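Lysine/ornithine decarboxylase (Selenomonas ruminantium, PDB 5GJP) is a pyridoxal-5'-phosphate-dependent decarboxylase that turns L-lysine into cadaverine and L-ornithine into putrescine with similar efficiency. Local coordinates at residues A[15-20]-A[373-378]; A[264-269]-A[345-350]; A[135-140]-A[174-179]. All coordinates share one frame; numbering follows the deposited sequence.

Contact 1. Residues A[15-20]-A[373-378]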
loop_
_atom_site.group_PDB
_atom_site.type_symbol
_atom_site.label_atom_id
_atom_site.label_comp_id
_atom_site.label_asym_id
_atom_site.label_seq_id
_atom_site.Cartn_x
_atom_site.Cartn_y
_atom_site.Cartn_z
ATOM N N ALA A 15 -14.866 21.380 -0.330
ATOM C CA ALA A 15 -15.254 20.561 0.810
ATOM C C ALA A 15 -16.748 20.633 1.209
ATOM O O ALA A 15 -17.228 19.731 1.917
ATOM C CB ALA A 15 -14.397 20.908 2.005
ATOM N N LYS A 16 -17.465 21.684 0.786
ATOM C CA LYS A 16 -18.922 21.747 0.964
ATOM C C LYS A 16 -19.640 20.700 0.116
ATOM O O LYS A 16 -20.689 20.204 0.506
ATOM C CB LYS A 16 -19.484 23.148 0.642
ATOM C CG LYS A 16 -19.498 24.145 1.799
ATOM C CD LYS A 16 -20.467 23.757 2.915
ATOM C CE LYS A 16 -21.912 23.663 2.433
ATOM N NZ LYS A 16 -22.880 23.653 3.567
ATOM N N ARG A 17 -19.068 20.375 -1.038
ATOM C CA ARG A 17 -19.667 19.463 -2.010
ATOM C C ARG A 17 -19.122 18.035 -1.976
ATOM O O ARG A 17 -19.847 17.085 -2.252
ATOM C CB ARG A 17 -19.457 20.024 -3.416
ATOM C CG ARG A 17 -20.637 20.814 -3.935
ATOM C CD ARG A 17 -20.198 22.046 -4.694
ATOM N NE ARG A 17 -19.122 21.761 -5.648
ATOM C CZ ARG A 17 -18.038 22.518 -5.834
ATOM N NH1 ARG A 17 -17.824 23.637 -5.119
ATOM N NH2 ARG A 17 -17.133 22.134 -6.733
ATOM N N ILE A 18 -17.845 17.893 -1.666
ATOM C CA ILE A 18 -17.147 16.630 -1.845
ATOM C C ILE A 18 -16.640 16.271 -0.479
ATOM O O ILE A 18 -15.928 17.066 0.151
ATOM C CB ILE A 18 -15.964 16.765 -2.835
ATOM C CG1 ILE A 18 -16.433 17.576 -4.060
ATOM C CG2 ILE A 18 -15.377 15.385 -3.181
ATOM C CD1 ILE A 18 -15.491 17.578 -5.227
ATOM N N PRO A 19 -17.035 15.097 0.006
ATOM C CA PRO A 19 -16.573 14.695 1.323
ATOM C C PRO A 19 -15.072 14.395 1.269
ATOM O O PRO A 19 -14.610 13.825 0.282
ATOM C CB PRO A 19 -17.363 13.410 1.596
ATOM C CG PRO A 19 -17.626 12.858 0.236
ATOM C CD PRO A 19 -17.783 14.029 -0.688
ATOM N N THR A 20 -14.337 14.801 2.313
ATOM C CA THR A 20 -12.906 14.513 2.457
ATOM C C THR A 20 -12.685 13.028 2.873
ATOM O O THR A 20 -13.575 12.423 3.437
ATOM C CB THR A 20 -12.244 15.457 3.487
ATOM O OG1 THR A 20 -12.896 15.329 4.758
ATOM C CG2 THR A 20 -12.318 16.903 3.013
ATOM N N ASP A 373 -12.928 20.872 -14.411
ATOM C CA ASP A 373 -14.369 20.650 -14.456
ATOM C C ASP A 373 -15.157 21.344 -13.328
ATOM O O ASP A 373 -16.376 21.216 -13.289
ATOM C CB ASP A 373 -14.677 19.142 -14.466
ATOM C CG ASP A 373 -14.220 18.452 -15.745
ATOM O OD1 ASP A 373 -13.951 19.124 -16.758
ATOM O OD2 ASP A 373 -14.129 17.210 -15.745
ATOM N N GLN A 374 -14.507 22.094 -12.439
ATOM C CA GLN A 374 -15.183 22.680 -11.260
ATOM C C GLN A 374 -15.424 24.185 -11.403
ATOM O O GLN A 374 -14.671 24.855 -12.095
ATOM C CB GLN A 374 -14.316 22.474 -10.014
ATOM C CG GLN A 374 -13.885 21.041 -9.765
ATOM C CD GLN A 374 -15.061 20.108 -9.557
ATOM O OE1 GLN A 374 -15.929 20.362 -8.726
ATOM N NE2 GLN A 374 -15.088 19.023 -10.302
ATOM N N PRO A 375 -16.439 24.727 -10.704
ATOM C CA PRO A 375 -16.722 26.180 -10.731
ATOM C C PRO A 375 -15.617 27.072 -10.139
ATOM O O PRO A 375 -15.433 28.216 -10.582
ATOM C CB PRO A 375 -18.004 26.314 -9.903
ATOM C CG PRO A 375 -18.113 25.061 -9.095
ATOM C CD PRO A 375 -17.442 23.992 -9.908
ATOM N N GLU A 376 -14.880 26.542 -9.165
ATOM C CA GLU A 376 -13.683 27.217 -8.670
ATOM C C GLU A 376 -12.697 27.568 -9.800
ATOM O O GLU A 376 -12.072 28.632 -9.781
ATOM C CB GLU A 376 -13.008 26.402 -7.584
ATOM C CG GLU A 376 -13.781 26.358 -6.264
ATOM C CD GLU A 376 -14.891 25.291 -6.217
ATOM O OE1 GLU A 376 -15.157 24.618 -7.250
ATOM O OE2 GLU A 376 -15.521 25.116 -5.142
ATOM N N TYR A 377 -12.586 26.703 -10.790
ATOM C CA TYR A 377 -11.753 26.976 -11.944
ATOM C C TYR A 377 -12.394 28.048 -12.829
ATOM O O TYR A 377 -11.701 28.932 -13.304
ATOM C CB TYR A 377 -11.531 25.707 -12.757
ATOM C CG TYR A 377 -10.739 25.926 -14.005
ATOM C CD1 TYR A 377 -9.351 26.139 -13.947
ATOM C CD2 TYR A 377 -11.353 25.899 -15.261
ATOM C CE1 TYR A 377 -8.603 26.332 -15.108
ATOM C CE2 TYR A 377 -10.614 26.106 -16.419
ATOM C CZ TYR A 377 -9.242 26.319 -16.328
ATOM O OH TYR A 377 -8.510 26.496 -17.461
ATOM N N ALA A 378 -13.706 27.953 -13.051
ATOM C CA ALA A 378 -14.489 29.014 -13.754
ATOM C C ALA A 378 -14.307 30.375 -13.086
ATOM O O ALA A 378 -14.102 31.363 -13.755
ATOM C CB ALA A 378 -15.968 28.660 -13.793
#
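Arg17 meets Glu376 in an end-on, two-pronged salt bridge that ties the C-terminal part of helix 8-17 to the first turn of helix 375-387. The two side chains reach out to each other from their separate helices, and NH1 and NH2 each take one carboxylate oxygen. NH1 of Arg17 lies 2.7 Å from OE2 of Glu376 along a nearly straight N-H line (166°), while NH2 of Arg17 reaches OE1 of Glu376 at 3.2 Å. Both oxygens offer their syn lone pairs, and the flat groups are 28° apart, so both oxygens stay close to the guanidinium plane. A carboxylate suits the place: it also receives Thr13 OG1 at OE2, and its charge at the start of its own helix probably sits favourably with the helix dipole. Gln374, the N-cap residue, passes alongside Arg17, its amide almost coplanar with the guanidinium. Bending at chi2 (-61°) helps bring OE1 of Gln374 to the edge of the guanidinium, where it accepts a weak bond from Arg17 NH2 at 2.9 Å. Over one guanidinium face lies the Pro375 ring, its CG 4.1 Å from CZ of Arg17.

Contact 2. Residues A[264-269]-A[345-350]; sequences AVNLVT and LVTEMG
Leu267 pairs with Val346, and its side chain can be followed outward from the backbone. CB faces two neighbours at once, CB of Val346 and CG of Met349, each 4.1 Å away. CG stands anti to the backbone N (chi1 172°), a torsion that keeps the leucine running alongside Val346. At the tip, CD2 of Leu267 comes to 4.2 Å from CG2 of Val346. Leu23 of strand 22-25 adjoins Leu267 and Met349, extending this greasy face, where the unbranched methionine, bent at chi2 and chi3, can lay its CG against the leucine. The two backbones form an antiparallel ladder in the mixed sheet of the C-terminal domain of this fold-type III decarboxylase, with strand 265-275 lying between 22-25 and 343-346. Leu267 and Val346 are a hydrogen-bonded pair: Leu267 N gives to Val346 O at 2.8 Å, and Val346 N returns to Leu267 O. Val268 and Leu345 make the next, non-hydrogen-bonded pair on the other face, CG2 of the valine 4.0 Å from CD1 of the leucine, with Val11 of helix 8-17 packed on both. Past Val346 the strand ends, Thr347 and Glu348 bow away, and the chain returns to strand 265-275 at Met349, whose N donates to Val265 O at 2.9 Å. Glycine suits position 350, since a CB would probably crowd Val265 CG2; CA of Gly350 rests 3.5 Å from CB of Val265.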
loop_
_atom_site.group_PDB
_atom_site.type_symbol
_atom_site.label_atom_id
_atom_site.label_comp_id
_atom_site.label_asym_id
_atom_site.label_seq_id
_atom_site.Cartn_x
_atom_site.Cartn_y
_atom_site.Cartn_z
ATOM N N ALA A 264 0.974 19.078 -9.597
ATOM C CA ALA A 264 -0.307 19.363 -10.214
ATOM C C ALA A 264 -1.462 18.841 -9.385
ATOM O O ALA A 264 -2.608 18.918 -9.815
ATOM C CB ALA A 264 -0.331 18.770 -11.606
ATOM N N VAL A 265 -1.188 18.287 -8.204
ATOM C CA VAL A 265 -2.250 17.675 -7.445
ATOM C C VAL A 265 -2.132 18.135 -6.013
ATOM O O VAL A 265 -1.012 18.205 -5.473
ATOM C CB VAL A 265 -2.230 16.139 -7.568
ATOM C CG1 VAL A 265 -3.417 15.506 -6.869
ATOM C CG2 VAL A 265 -2.215 15.702 -9.033
ATOM N N ASN A 266 -3.292 18.471 -5.419
ATOM C CA ASN A 266 -3.421 18.695 -3.981
ATOM C C ASN A 266 -4.307 17.677 -3.303
ATOM O O ASN A 266 -5.248 17.224 -3.877
ATOM C CB ASN A 266 -3.998 20.079 -3.709
ATOM C CG ASN A 266 -3.072 21.210 -4.156
ATOM O OD1 ASN A 266 -2.042 21.007 -4.817
ATOM N ND2 ASN A 266 -3.431 22.403 -3.765
ATOM N N LEU A 267 -3.993 17.333 -2.066
ATOM C CA LEU A 267 -4.888 16.564 -1.212
ATOM C C LEU A 267 -5.604 17.505 -0.236
ATOM O O LEU A 267 -4.957 18.329 0.433
ATOM C CB LEU A 267 -4.118 15.500 -0.415
ATOM C CG LEU A 267 -4.931 14.746 0.672
ATOM C CD1 LEU A 267 -5.854 13.701 0.054
ATOM C CD2 LEU A 267 -4.013 14.122 1.708
ATOM N N VAL A 268 -6.920 17.325 -0.118
ATOM C CA VAL A 268 -7.735 18.010 0.903
ATOM C C VAL A 268 -8.249 16.974 1.901
ATOM O O VAL A 268 -8.924 16.047 1.500
ATOM C CB VAL A 268 -8.934 18.721 0.257
ATOM C CG1 VAL A 268 -9.760 19.417 1.316
ATOM C CG2 VAL A 268 -8.456 19.728 -0.784
ATOM N N THR A 269 -7.932 17.146 3.179
ATOM C CA THR A 269 -8.255 16.198 4.252
ATOM C C THR A 269 -8.785 16.981 5.473
ATOM O O THR A 269 -8.377 18.105 5.751
ATOM C CB THR A 269 -7.028 15.316 4.618
ATOM O OG1 THR A 269 -7.401 14.322 5.588
ATOM C CG2 THR A 269 -5.858 16.155 5.182
ATOM N N LEU A 345 -4.491 21.318 3.815
ATOM C CA LEU A 345 -4.139 21.200 2.407
ATOM C C LEU A 345 -2.748 20.653 2.285
ATOM O O LEU A 345 -1.869 21.084 3.007
ATOM C CB LEU A 345 -4.120 22.556 1.745
ATOM C CG LEU A 345 -3.912 22.597 0.233
ATOM C CD1 LEU A 345 -5.025 21.830 -0.475
ATOM C CD2 LEU A 345 -3.962 24.031 -0.175
ATOM N N VAL A 346 -2.571 19.670 1.401
ATOM C CA VAL A 346 -1.264 19.094 1.129
ATOM C C VAL A 346 -1.016 19.276 -0.353
ATOM O O VAL A 346 -1.808 18.793 -1.184
ATOM C CB VAL A 346 -1.178 17.602 1.451
ATOM C CG1 VAL A 346 0.268 17.124 1.238
ATOM C CG2 VAL A 346 -1.620 17.307 2.876
ATOM N N THR A 347 0.090 19.937 -0.674
ATOM C CA THR A 347 0.443 20.261 -2.040
ATOM C C THR A 347 1.527 19.328 -2.549
ATOM O O THR A 347 2.052 18.502 -1.818
ATOM C CB THR A 347 0.913 21.726 -2.146
ATOM O OG1 THR A 347 2.013 21.940 -1.279
ATOM C CG2 THR A 347 -0.187 22.666 -1.717
ATOM N N GLU A 348 1.858 19.466 -3.817
ATOM C CA GLU A 348 2.845 18.610 -4.452
ATOM C C GLU A 348 2.547 17.133 -4.140
ATOM O O GLU A 348 3.391 16.400 -3.638
ATOM C CB GLU A 348 4.262 19.049 -4.077
ATOM C CG GLU A 348 4.685 20.382 -4.722
ATOM C CD GLU A 348 4.411 21.625 -3.855
ATOM O OE1 GLU A 348 4.952 21.658 -2.727
ATOM O OE2 GLU A 348 3.692 22.576 -4.289
ATOM N N MET A 349 1.320 16.723 -4.459
ATOM C CA MET A 349 0.793 15.395 -4.070
ATOM C C MET A 349 0.519 14.479 -5.277
ATOM O O MET A 349 -0.076 13.431 -5.121
ATOM C CB MET A 349 -0.492 15.589 -3.208
ATOM C CG MET A 349 -0.274 15.593 -1.694
ATOM S SD MET A 349 -0.133 14.045 -0.745
ATOM C CE MET A 349 -1.029 12.920 -1.782
ATOM N N GLY A 350 0.953 14.851 -6.478
ATOM C CA GLY A 350 0.573 14.075 -7.674
ATOM C C GLY A 350 1.324 12.795 -8.048
ATOM O O GLY A 350 0.951 12.151 -9.007
#

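Contact 3. Residues A[135-140]-A[174-179]. With PLP (pyridoxal-5'-phosphate), chain C.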
loop_
_atom_site.group_PDB
_atom_site.type_symbol
_atom_site.label_atom_id
_atom_site.label_comp_id
_atom_site.label_asym_id
_atom_site.label_seq_id
_atom_site.Cartn_x
_atom_site.Cartn_y
_atom_site.Cartn_z
ATOM N N VAL A 135 19.107 -2.049 -24.105
ATOM C CA VAL A 135 19.712 -2.572 -22.904
ATOM C C VAL A 135 19.806 -1.492 -21.851
ATOM O O VAL A 135 20.364 -0.419 -22.077
ATOM C CB VAL A 135 21.078 -3.275 -23.152
ATOM C CG1 VAL A 135 22.196 -2.302 -23.572
ATOM C CG2 VAL A 135 21.476 -4.077 -21.926
ATOM N N ARG A 136 19.263 -1.789 -20.685
ATOM C CA ARG A 136 19.498 -0.965 -19.521
ATOM C C ARG A 136 20.855 -1.191 -18.794
ATOM O O ARG A 136 21.158 -2.288 -18.315
ATOM C CB ARG A 136 18.373 -1.194 -18.547
ATOM C CG ARG A 136 18.421 -0.210 -17.401
ATOM C CD ARG A 136 17.031 0.139 -16.945
ATOM N NE ARG A 136 17.116 0.756 -15.639
ATOM C CZ ARG A 136 16.106 0.867 -14.795
ATOM N NH1 ARG A 136 14.895 0.385 -15.098
ATOM N NH2 ARG A 136 16.325 1.447 -13.626
ATOM N N ILE A 137 21.640 -0.124 -18.681
ATOM C CA ILE A 137 22.910 -0.144 -17.971
ATOM C C ILE A 137 22.787 0.567 -16.642
ATOM O O ILE A 137 22.085 1.566 -16.529
ATOM C CB ILE A 137 24.077 0.483 -18.773
ATOM C CG1 ILE A 137 23.741 1.902 -19.249
ATOM C CG2 ILE A 137 24.433 -0.394 -19.972
ATOM C CD1 ILE A 137 24.545 3.004 -18.621
ATOM N N ALA A 138 23.532 0.059 -15.667
ATOM C CA ALA A 138 23.537 0.562 -14.331
ATOM C C ALA A 138 24.530 1.710 -14.214
ATOM O O ALA A 138 25.725 1.511 -14.408
ATOM C CB ALA A 138 23.916 -0.558 -13.363
ATOM N N VAL A 139 24.026 2.893 -13.846
ATOM C CA VAL A 139 24.843 4.106 -13.712
ATOM C C VAL A 139 24.974 4.521 -12.255
ATOM O O VAL A 139 24.438 3.857 -11.387
ATOM C CB VAL A 139 24.285 5.250 -14.590
ATOM C CG1 VAL A 139 24.431 4.883 -16.054
ATOM C CG2 VAL A 139 22.827 5.590 -14.275
ATOM N N ARG A 140 25.718 5.592 -11.981
ATOM C CA ARG A 140 25.944 6.052 -10.602
ATOM C C ARG A 140 25.075 7.248 -10.196
ATOM O O ARG A 140 24.668 8.037 -11.044
ATOM C CB ARG A 140 27.422 6.420 -10.425
ATOM C CG ARG A 140 27.900 6.501 -8.977
ATOM C CD ARG A 140 27.686 5.188 -8.217
ATOM N NE ARG A 140 28.775 4.909 -7.274
ATOM C CZ ARG A 140 29.981 4.426 -7.599
ATOM N NH1 ARG A 140 30.301 4.143 -8.867
ATOM N NH2 ARG A 140 30.887 4.229 -6.643
ATOM N N MET A 174 18.338 -1.881 -30.542
ATOM C CA MET A 174 17.985 -0.520 -30.922
ATOM C C MET A 174 18.844 0.490 -30.211
ATOM O O MET A 174 19.143 1.530 -30.774
ATOM C CB MET A 174 16.510 -0.256 -30.598
ATOM C CG MET A 174 15.887 0.914 -31.346
ATOM S SD MET A 174 14.496 1.639 -30.449
ATOM C CE MET A 174 13.472 2.271 -31.793
ATOM N N GLY A 175 19.180 0.234 -28.952
ATOM C CA GLY A 175 20.004 1.171 -28.195
ATOM C C GLY A 175 20.263 0.844 -26.726
ATOM O O GLY A 175 20.205 -0.314 -26.320
ATOM N N ILE A 176 20.540 1.896 -25.954
ATOM C CA ILE A 176 20.849 1.820 -24.543
ATOM C C ILE A 176 19.871 2.698 -23.731
ATOM O O ILE A 176 19.355 3.707 -24.231
ATOM C CB ILE A 176 22.305 2.278 -24.320
ATOM C CG1 ILE A 176 23.272 1.250 -24.929
ATOM C CG2 ILE A 176 22.640 2.454 -22.847
ATOM C CD1 ILE A 176 24.706 1.751 -25.136
ATOM N N CYS A 177 19.615 2.306 -22.480
ATOM C CA CYS A 177 18.899 3.162 -21.561
ATOM C C CYS A 177 19.494 3.171 -20.164
ATOM O O CYS A 177 20.307 2.332 -19.815
ATOM C CB CYS A 177 17.425 2.797 -21.516
ATOM S SG CYS A 177 17.024 1.193 -20.837
ATOM N N PHE A 178 19.118 4.170 -19.382
ATOM C CA PHE A 178 19.511 4.211 -18.004
ATOM C C PHE A 178 18.558 5.088 -17.216
ATOM O O PHE A 178 17.718 5.799 -17.776
ATOM C CB PHE A 178 20.967 4.713 -17.851
ATOM C CG PHE A 178 21.194 6.105 -18.393
ATOM C CD1 PHE A 178 20.825 7.239 -17.656
ATOM C CD2 PHE A 178 21.769 6.297 -19.641
ATOM C CE1 PHE A 178 21.048 8.520 -18.144
ATOM C CE2 PHE A 178 21.991 7.579 -20.125
ATOM C CZ PHE A 178 21.655 8.690 -19.373
ATOM N N HIS A 179 18.728 5.022 -15.904
ATOM C CA HIS A 179 17.997 5.823 -14.968
ATOM C C HIS A 179 18.898 6.196 -13.792
ATOM O O HIS A 179 19.363 5.355 -13.053
ATOM C CB HIS A 179 16.758 5.074 -14.483
ATOM C CG HIS A 179 15.710 5.960 -13.900
ATOM N ND1 HIS A 179 15.768 6.429 -12.613
ATOM C CD2 HIS A 179 14.559 6.434 -14.414
ATOM C CE1 HIS A 179 14.706 7.165 -12.354
ATOM N NE2 HIS A 179 13.958 7.196 -13.437
HETATM N N1 PLP C . 11.621 5.399 -15.963
HETATM C C2 PLP C . 11.635 4.117 -15.572
HETATM C C2A PLP C . 12.141 3.036 -16.474
HETATM C C3 PLP C . 11.145 3.756 -14.245
HETATM O O3 PLP C . 11.178 2.470 -13.867
HETATM C C4 PLP C . 10.651 4.827 -13.367
HETATM C C4A PLP C . 10.142 4.538 -12.010
HETATM O O4A PLP C . 10.894 4.546 -11.061
HETATM C C5 PLP C . 10.694 6.198 -13.915
HETATM C C6 PLP C . 11.174 6.391 -15.192
HETATM C C5A PLP C . 10.202 7.372 -13.118
HETATM O O4P PLP C . 11.239 8.133 -12.534
HETATM P P PLP C . 10.891 9.442 -11.724
HETATM O O1P PLP C . 11.849 9.508 -10.594
HETATM O O2P PLP C . 11.079 10.502 -12.725
HETATM O O3P PLP C . 9.502 9.243 -11.298
#
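The carbonyl oxygen of Val135 is gripped twice by the neighbouring strand: Cys177 N donates to it at 2.9 Å, and CA of Ile176 adds a CA-H...O contact. Val135 N to Gly175 O and Ile137 N to Cys177 O continue the ladder, the parallel pairing of adjacent strands in the TIM-type barrel that binds pyridoxal phosphate. On the outward face, Val135 and Ile176 run alongside each other under helices 159-168 and 188-206, CG1 to CG1 at 4.0 Å, as branched aliphatics suit a strand-helix interface. Further along, Val139 meets Phe178 nearly perpendicularly, its CG1 3.9 Å from CB of the phenylalanine. The other face carries Arg136 and Cys177, the slim thiol fitting against the arginine stem with SG 3.6 Å from CB of Arg136. With CG anti to the backbone N (chi1 -171°), the arginine runs forward beside His179, its NH2 3.8 Å from the histidine CB, the two planes 43° apart. The NE2-CD2 edge of His179 stands over the PLP ring, and NE2 donates at 3.0 Å (143°) to the ester oxygen O4P of PLP, which lies near the imidazole plane; ND1 is bonded to Gly181 N, and the two bonds together fix the ring's rotation. Were His179 an alanine, O4P would probably lose this donor, Gly181 N its mate and the PLP ring the side chain over it. Arg136 NH1 reaches within 4.1 Å of the PLP methyl carbon C2A and 4.4 Å of O3, close enough that its positive charge would probably favour negative charge on that phenolic oxygen.

In the fold
Contact 1 closes the longest loop of the three, and both other contacts are nested within it; contact 3 closes before contact 2 opens. Contacts 1 and 2 are neighbours, their centres 14 Å apart, and they touch where Thr20 CG2 packs 3.8 Å from Val268 O. Contact 3 lies in the barrel, across the chain's centre from both, its centre 33 Å from that of contact 2 and 44 Å from that of contact 1. The active site lies nearer the barrel contact: the side chain of His179 is about 6 Å from a bound pentane-1,5-diamine, whereas that of Met349 is about 11 Å from one. Just beyond 345-350, Tyr352 OH is hydrogen-bonded to the cofactor.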